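Local structure of CurH (Lyngbya majuscula, 3KG7) at residues C[79-82]-C[83-86]; C[267-270]-C[271-275]. The protein probably catalyses the removal of water from a beta-hydroxyacyl intermediate during curacin assembly, as the dehydratase domain of a modular polyketide synthase. One frame throughout, in Å; residues are numbered along the deposited sequence.

Contact 1 of 2, residues C[79-82]-C[83-86]; sequences LAES and NTTR
T84 turns its hydroxyl back over the bend of the chain to meet the backbone of E81, while its methyl faces L79; these two branches define the contact. The hydroxyl branch accepts a hydrogen bond: E81 N lies 3.0 Å from T84 OG1, with an N-H...O angle of 147°. The first torsion of T84 makes this possible, because at chi1 -63° OG1 is anti to the carbonyl carbon and CG2 is anti to the backbone N, which splits the polar and apolar branches between two partners. A second bond closes the bend in the reverse direction, T84 N donating to E81 O at 3.1 Å, and it is fairly straight at the hydrogen, 164°. That main-chain bond spans a type I beta turn from E81 to T84, with S82 and N83 at its corners, in the loop that leads from strand 66-73 into strand 86-92 of the double hotdog fold. On the apolar side, L79 CD2 reaches T84 CG2 at 4.1 Å and R86 CG at 4.0 Å, the leucine and arginine side chains passing alongside in opposite senses. Beyond this aliphatic contact, the guanidinium of R86 is directed to S107, to whose OG its NH1 is hydrogen-bonded.

Contact 2 of 2, residues C[267-270]-C[271-275]; sequences LLDE and TGQAF
D269 OD2 is gripped by three backbone N-H groups of the turn that follows it. Q273 N donates to D269 OD2 at 3.0 Å, with an N-H...O angle of 143°, from above the carboxylate plane; the bonds from T271 N and G272 N are weak. With CG of D269 between its own backbone N and carbonyl carbon, the carboxylate swings over the loop, where the converging N-H dipoles would probably stabilise its negative charge. The D269 and Q273 side chains extend alongside one another in a common direction, carboxylate and amide planes turned 44° apart. The backbone forms a type I turn over D269-G272, with a weak bond from G272 N to D269 O, followed by a G1 bulge at G272, whose positive phi of 108° suits a glycine. D269 N donates to Q273 O at 2.8 Å and F275 N to L267 O at 2.9 Å, bracketing the antiparallel non-hydrogen-bonded pair L268-A274. On that pair's face, L268 CD2 meets A274 CB at 4.1 Å. The F275 ring folds back over the first strand: L267 CB sits over one ring face in a CH-pi contact, 4.2 Å from the centroid, while L268 C lies at the edge. The hairpin of strands 260-268 and 274-286 packs F275 on F244 of strand 243-255 and L267 on M234 of strand 225-236.

Overall arrangement
Both contacts are local turns at the margins of the double hotdog fold, on opposite sides of the chain's centre. The centre of contact 1 lies about 21 Å from that of the chain and the centre of contact 2 about 18 Å; their own centres are about 37 Å apart and their nearest atoms about 25 Å, so neither touches the other. Contact 1 falls in the earlier and contact 2 in the later hotdog-family part of the chain. Contact 1 bends a loop between strands 66-73 and 86-92, which are not neighbours in the strand order, whereas contact 2 closes the hairpin of strands 260-268 and 274-286.

Contact 1 of 2, residues C[79-82]-C[83-86]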
loop_
_atom_site.group_PDB
_atom_site.type_symbol
_atom_site.label_atom_id
_atom_site.label_comp_id
_atom_site.label_asym_id
_atom_site.label_seq_id
_atom_site.Cartn_x
_atom_site.Cartn_y
_atom_site.Cartn_z
ATOM N N LEU C 79 -23.769 -1.749 -4.552
ATOM C CA LEU C 79 -24.019 -1.883 -3.129
ATOM C C LEU C 79 -25.384 -2.519 -2.955
ATOM O O LEU C 79 -26.415 -1.842 -3.031
ATOM C CB LEU C 79 -23.923 -0.522 -2.439
ATOM C CG LEU C 79 -22.612 0.225 -2.730
ATOM C CD1 LEU C 79 -22.582 1.572 -2.036
ATOM C CD2 LEU C 79 -21.389 -0.600 -2.333
ATOM N N ALA C 80 -25.377 -3.837 -2.765
ATOM C CA ALA C 80 -26.608 -4.621 -2.674
ATOM C C ALA C 80 -27.485 -4.113 -1.543
ATOM O O ALA C 80 -28.613 -3.687 -1.767
ATOM C CB ALA C 80 -26.287 -6.098 -2.484
ATOM N N GLU C 81 -26.937 -4.133 -0.334
ATOM C CA GLU C 81 -27.661 -3.716 0.855
ATOM C C GLU C 81 -27.277 -2.319 1.323
ATOM O O GLU C 81 -26.213 -1.808 0.983
ATOM C CB GLU C 81 -27.460 -4.747 1.959
ATOM C CG GLU C 81 -28.290 -5.987 1.722
ATOM C CD GLU C 81 -27.486 -7.256 1.836
ATOM O OE1 GLU C 81 -26.804 -7.439 2.867
ATOM O OE2 GLU C 81 -27.544 -8.074 0.891
ATOM N N SER C 82 -28.166 -1.716 2.107
ATOM C CA SER C 82 -27.985 -0.368 2.638
ATOM C C SER C 82 -26.652 -0.184 3.361
ATOM O O SER C 82 -26.094 0.913 3.363
ATOM C CB SER C 82 -29.140 -0.012 3.581
ATOM O OG SER C 82 -29.258 -0.958 4.635
ATOM N N ASN C 83 -26.151 -1.262 3.962
ATOM C CA ASN C 83 -24.933 -1.222 4.783
ATOM C C ASN C 83 -23.707 -1.894 4.153
ATOM O O ASN C 83 -22.667 -2.039 4.803
ATOM C CB ASN C 83 -25.208 -1.830 6.163
ATOM C CG ASN C 83 -26.013 -3.113 6.084
ATOM O OD1 ASN C 83 -25.616 -4.079 5.425
ATOM N ND2 ASN C 83 -27.163 -3.122 6.747
ATOM N N THR C 84 -23.835 -2.300 2.892
ATOM C CA THR C 84 -22.737 -2.924 2.161
ATOM C C THR C 84 -21.529 -1.997 2.088
ATOM O O THR C 84 -21.661 -0.826 1.725
ATOM C CB THR C 84 -23.168 -3.336 0.744
ATOM O OG1 THR C 84 -24.210 -4.320 0.839
ATOM C CG2 THR C 84 -21.989 -3.911 -0.037
ATOM N N THR C 85 -20.371 -2.536 2.467
ATOM C CA THR C 85 -19.084 -1.855 2.374
ATOM C C THR C 85 -18.210 -2.639 1.426
ATOM O O THR C 85 -18.071 -3.845 1.564
ATOM C CB THR C 85 -18.373 -1.780 3.756
ATOM O OG1 THR C 85 -19.042 -0.828 4.587
ATOM C CG2 THR C 85 -16.897 -1.372 3.629
ATOM N N ARG C 86 -17.627 -1.944 0.462
ATOM C CA ARG C 86 -16.662 -2.546 -0.441
ATOM C C ARG C 86 -15.297 -1.904 -0.271
ATOM O O ARG C 86 -15.134 -0.700 -0.454
ATOM C CB ARG C 86 -17.144 -2.453 -1.894
ATOM C CG ARG C 86 -18.375 -3.291 -2.143
ATOM C CD ARG C 86 -18.373 -3.869 -3.523
ATOM N NE ARG C 86 -18.503 -5.319 -3.473
ATOM C CZ ARG C 86 -17.546 -6.169 -3.811
ATOM N NH1 ARG C 86 -16.376 -5.736 -4.258
ATOM N NH2 ARG C 86 -17.769 -7.462 -3.713
#

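Contact 2 of 2, residues C[267-270]-C[271-275]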
loop_
_atom_site.group_PDB
_atom_site.type_symbol
_atom_site.label_atom_id
_atom_site.label_comp_id
_atom_site.label_asym_id
_atom_site.label_seq_id
_atom_site.Cartn_x
_atom_site.Cartn_y
_atom_site.Cartn_z
ATOM N N LEU C 267 -16.497 18.866 -23.908
ATOM C CA LEU C 267 -16.776 19.672 -22.725
ATOM C C LEU C 267 -16.441 21.131 -23.014
ATOM O O LEU C 267 -15.303 21.457 -23.367
ATOM C CB LEU C 267 -16.000 19.160 -21.508
ATOM C CG LEU C 267 -16.536 17.927 -20.771
ATOM C CD1 LEU C 267 -16.277 16.635 -21.542
ATOM C CD2 LEU C 267 -15.921 17.853 -19.372
ATOM N N LEU C 268 -17.447 21.995 -22.886
ATOM C CA LEU C 268 -17.312 23.425 -23.170
ATOM C C LEU C 268 -17.591 24.244 -21.920
ATOM O O LEU C 268 -18.559 23.973 -21.210
ATOM C CB LEU C 268 -18.294 23.848 -24.263
ATOM C CG LEU C 268 -18.309 23.145 -25.624
ATOM C CD1 LEU C 268 -19.688 23.251 -26.224
ATOM C CD2 LEU C 268 -17.275 23.730 -26.571
ATOM N N ASP C 269 -16.754 25.251 -21.657
ATOM C CA ASP C 269 -16.936 26.119 -20.481
ATOM C C ASP C 269 -18.073 27.150 -20.652
ATOM O O ASP C 269 -18.859 27.071 -21.608
ATOM C CB ASP C 269 -15.608 26.778 -20.038
ATOM C CG ASP C 269 -15.004 27.720 -21.095
ATOM O OD1 ASP C 269 -13.762 27.870 -21.101
ATOM O OD2 ASP C 269 -15.743 28.326 -21.899
ATOM N N GLU C 270 -18.152 28.101 -19.717
ATOM C CA GLU C 270 -19.187 29.148 -19.700
ATOM C C GLU C 270 -19.243 29.973 -20.992
ATOM O O GLU C 270 -20.329 30.352 -21.448
ATOM C CB GLU C 270 -18.971 30.086 -18.499
ATOM C CG GLU C 270 -20.192 30.944 -18.106
ATOM C CD GLU C 270 -21.146 30.246 -17.130
ATOM O OE1 GLU C 270 -20.663 29.474 -16.266
ATOM O OE2 GLU C 270 -22.376 30.480 -17.216
ATOM N N THR C 271 -18.070 30.251 -21.563
ATOM C CA THR C 271 -17.952 31.052 -22.790
ATOM C C THR C 271 -18.250 30.220 -24.037
ATOM O O THR C 271 -18.650 30.756 -25.069
ATOM C CB THR C 271 -16.551 31.724 -22.915
ATOM O OG1 THR C 271 -16.356 32.639 -21.830
ATOM C CG2 THR C 271 -16.408 32.495 -24.226
ATOM N N GLY C 272 -18.072 28.909 -23.929
ATOM C CA GLY C 272 -18.247 28.014 -25.065
ATOM C C GLY C 272 -16.917 27.484 -25.571
ATOM O O GLY C 272 -16.858 26.866 -26.633
ATOM N N GLN C 273 -15.850 27.732 -24.811
ATOM C CA GLN C 273 -14.522 27.203 -25.119
ATOM C C GLN C 273 -14.356 25.773 -24.643
ATOM O O GLN C 273 -14.716 25.451 -23.511
ATOM C CB GLN C 273 -13.439 28.073 -24.495
ATOM C CG GLN C 273 -13.118 29.299 -25.332
ATOM C CD GLN C 273 -12.120 30.217 -24.671
ATOM O OE1 GLN C 273 -11.566 29.899 -23.610
ATOM N NE2 GLN C 273 -11.883 31.372 -25.291
ATOM N N ALA C 274 -13.811 24.920 -25.508
ATOM C CA ALA C 274 -13.568 23.521 -25.158
ATOM C C ALA C 274 -12.434 23.411 -24.136
ATOM O O ALA C 274 -11.457 24.152 -24.206
ATOM C CB ALA C 274 -13.259 22.698 -26.404
ATOM N N PHE C 275 -12.584 22.506 -23.176
ATOM C CA PHE C 275 -11.557 22.296 -22.153
ATOM C C PHE C 275 -11.397 20.818 -21.783
ATOM O O PHE C 275 -10.554 20.461 -20.960
ATOM C CB PHE C 275 -11.832 23.166 -20.917
ATOM C CG PHE C 275 -13.041 22.748 -20.134
ATOM C CD1 PHE C 275 -14.328 22.986 -20.626
ATOM C CD2 PHE C 275 -12.897 22.119 -18.902
ATOM C CE1 PHE C 275 -15.451 22.597 -19.910
ATOM C CE2 PHE C 275 -14.017 21.723 -18.174
ATOM C CZ PHE C 275 -15.299 21.966 -18.680
#